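Local coordinates for protein UDP-glucose:anthocyanidin 3-O-glucosyltransferase (Clitoria ternatea, PDB 4REN) that belongs to the GT-B glycosyltransferases, plant enzymes built of two Rossmann-like domains that face each other across a cleft, at residues D114-S119 / A133-V138. Sequence-based numbering, arbitrary orientation.
Sequences DAFVTS and AFWPNV. With P5M (2-(3,4-dihydroxy-5-methoxyphenyl)-3,5,7-trihydroxychromenium), chain B.
F116 turns its ring edge to the face of the W135 indole, an offset edge-to-face pair with the planes 86° apart and F116 CE1 4.0 Å from W135 CZ3. A115 CB meets the rim of the same indole, near its plane, 3.5 Å from CE3. N137 comes from the direction opposite to F116: its OD1 sits over the centre of the indole face and 3.3 Å from F116 CZ, the amide lying 19° from the plane of the phenyl ring. With CG anti to its carbonyl carbon, F116 carries its ring out to this amide and to the ligand P5M, whose C9 is 3.7 Å from CE2. N137 also borders P5M, its CG 3.6 Å from O30. Both segments leave the carboxyl ends of neighbouring parallel strands, 110-114 and 131-135, in a seven-stranded Rossmann-like sheet, where such loops commonly form binding sites. A115 N, just past the end of strand 110-114, donates to F134 O (3.0 Å), the one backbone hydrogen bond between the two segments, next to the parallel bridge of D114 with F134. Beyond it the chain bends in a type I turn, D114 to V117, stabilised by an Asx turn: D114 OD2 accepts from F116 N (3.1 Å) through its anti lone pair, nearly straight at 174°. The other carboxylate oxygen, OD1, lies against P136 CG and is bonded to H17 ND1, while H17 NE2 bonds P5M, making D114 a second-shell residue. At the indole's edge, W135 NE1 donates in its ring plane to V138 O, which probably helps set the indole's rotation, and L199 packs on both aromatic rings.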
# COMPACT_ATOMS: atom_id res chain seq x y z
N ASP A 114 -7.46 9.36 -5.17
CA ASP A 114 -7.37 8.04 -4.55
C ASP A 114 -8.77 7.45 -4.62
O ASP A 114 -9.76 8.16 -4.41
CB ASP A 114 -6.91 8.18 -3.10
CG ASP A 114 -6.61 6.84 -2.44
OD1 ASP A 114 -5.49 6.67 -1.93
OD2 ASP A 114 -7.50 5.96 -2.43
N ALA A 115 -8.86 6.16 -4.91
CA ALA A 115 -10.16 5.52 -5.15
C ALA A 115 -11.12 5.64 -3.97
O ALA A 115 -12.33 5.56 -4.15
CB ALA A 115 -9.96 4.07 -5.54
N PHE A 116 -10.58 5.83 -2.77
CA PHE A 116 -11.40 5.89 -1.56
C PHE A 116 -12.16 7.22 -1.43
O PHE A 116 -13.23 7.27 -0.81
CB PHE A 116 -10.56 5.63 -0.31
CG PHE A 116 -10.01 4.23 -0.22
CD1 PHE A 116 -10.45 3.24 -1.08
CD2 PHE A 116 -9.07 3.91 0.74
CE1 PHE A 116 -9.95 1.95 -1.00
CE2 PHE A 116 -8.56 2.62 0.83
CZ PHE A 116 -9.01 1.64 -0.04
N VAL A 117 -11.61 8.28 -2.01
CA VAL A 117 -12.30 9.56 -2.04
C VAL A 117 -13.35 9.52 -3.14
O VAL A 117 -13.21 10.17 -4.18
CB VAL A 117 -11.32 10.74 -2.27
CG1 VAL A 117 -11.97 12.06 -1.90
CG2 VAL A 117 -10.07 10.53 -1.44
N THR A 118 -14.40 8.75 -2.91
CA THR A 118 -15.43 8.51 -3.91
C THR A 118 -16.30 9.74 -4.15
O THR A 118 -17.03 9.80 -5.14
CB THR A 118 -16.33 7.32 -3.51
OG1 THR A 118 -17.01 7.62 -2.28
CG2 THR A 118 -15.50 6.07 -3.33
N SER A 119 -16.21 10.71 -3.24
CA SER A 119 -16.95 11.96 -3.39
C SER A 119 -16.38 12.82 -4.51
O SER A 119 -17.06 13.71 -5.02
CB SER A 119 -16.96 12.74 -2.07
OG SER A 119 -17.87 12.19 -1.14
N ALA A 133 -9.08 7.29 -11.13
CA ALA A 133 -8.94 6.65 -9.82
C ALA A 133 -7.54 6.10 -9.60
O ALA A 133 -7.01 5.37 -10.45
CB ALA A 133 -9.98 5.55 -9.66
N PHE A 134 -6.93 6.44 -8.47
CA PHE A 134 -5.61 5.93 -8.12
C PHE A 134 -5.73 4.79 -7.10
O PHE A 134 -6.39 4.94 -6.07
CB PHE A 134 -4.73 7.05 -7.58
CG PHE A 134 -3.34 6.62 -7.23
CD1 PHE A 134 -2.46 6.20 -8.22
CD2 PHE A 134 -2.89 6.66 -5.92
CE1 PHE A 134 -1.17 5.81 -7.91
CE2 PHE A 134 -1.60 6.27 -5.60
CZ PHE A 134 -0.74 5.85 -6.60
N TRP A 135 -5.08 3.67 -7.39
CA TRP A 135 -5.18 2.49 -6.55
C TRP A 135 -3.83 2.06 -5.97
O TRP A 135 -3.10 1.29 -6.60
CB TRP A 135 -5.80 1.33 -7.33
CG TRP A 135 -6.18 0.17 -6.47
CD1 TRP A 135 -5.46 -0.97 -6.26
CD2 TRP A 135 -7.38 0.04 -5.70
NE1 TRP A 135 -6.13 -1.80 -5.41
CE2 TRP A 135 -7.32 -1.21 -5.05
CE3 TRP A 135 -8.50 0.85 -5.51
CZ2 TRP A 135 -8.34 -1.66 -4.21
CZ3 TRP A 135 -9.50 0.40 -4.68
CH2 TRP A 135 -9.42 -0.84 -4.04
N PRO A 136 -3.49 2.57 -4.78
CA PRO A 136 -2.23 2.26 -4.10
C PRO A 136 -2.35 1.03 -3.20
O PRO A 136 -1.45 0.79 -2.39
CB PRO A 136 -2.01 3.50 -3.23
CG PRO A 136 -3.39 3.91 -2.85
CD PRO A 136 -4.27 3.58 -4.04
N ASN A 137 -3.42 0.27 -3.35
CA ASN A 137 -3.64 -0.90 -2.50
C ASN A 137 -3.13 -2.18 -3.15
O ASN A 137 -2.50 -2.14 -4.20
CB ASN A 137 -5.12 -1.04 -2.17
CG ASN A 137 -5.76 0.27 -1.75
OD1 ASN A 137 -6.82 0.65 -2.27
ND2 ASN A 137 -5.12 0.97 -0.83
N VAL A 138 -3.38 -3.32 -2.50
CA VAL A 138 -3.10 -4.61 -3.12
C VAL A 138 -3.92 -4.71 -4.40
O VAL A 138 -5.15 -4.68 -4.35
CB VAL A 138 -3.43 -5.79 -2.17
CG1 VAL A 138 -3.32 -7.12 -2.90
CG2 VAL A 138 -2.52 -5.76 -0.96
O30 P5M B . -7.44 -2.01 0.40
C2 P5M B . -8.03 -1.96 1.62
C3 P5M B . -7.58 -0.98 2.65
C9 P5M B . -6.56 -0.08 2.41
C10 P5M B . -6.18 0.81 3.41
O27 P5M B . -5.17 1.68 3.15
C1 P5M B . -9.07 -2.83 1.94
C6 P5M B . -9.69 -2.79 3.19
O29 P5M B . -10.70 -3.67 3.45
C5 P5M B . -9.30 -1.89 4.18
C4 P5M B . -8.28 -0.99 3.96
O12 P5M B . -7.91 -0.11 4.94
C11 P5M B . -6.89 0.79 4.73
C14 P5M B . -6.58 1.70 5.87
C15 P5M B . -7.17 1.40 7.09
C16 P5M B . -6.96 2.17 8.22
O22 P5M B . -7.55 1.84 9.40
C19 P5M B . -5.74 2.82 5.74
C18 P5M B . -5.47 3.65 6.82
O21 P5M B . -4.65 4.74 6.67
C23 P5M B . -3.30 4.55 6.25
C17 P5M B . -6.08 3.36 8.13
O24 P5M B . -5.85 4.14 9.23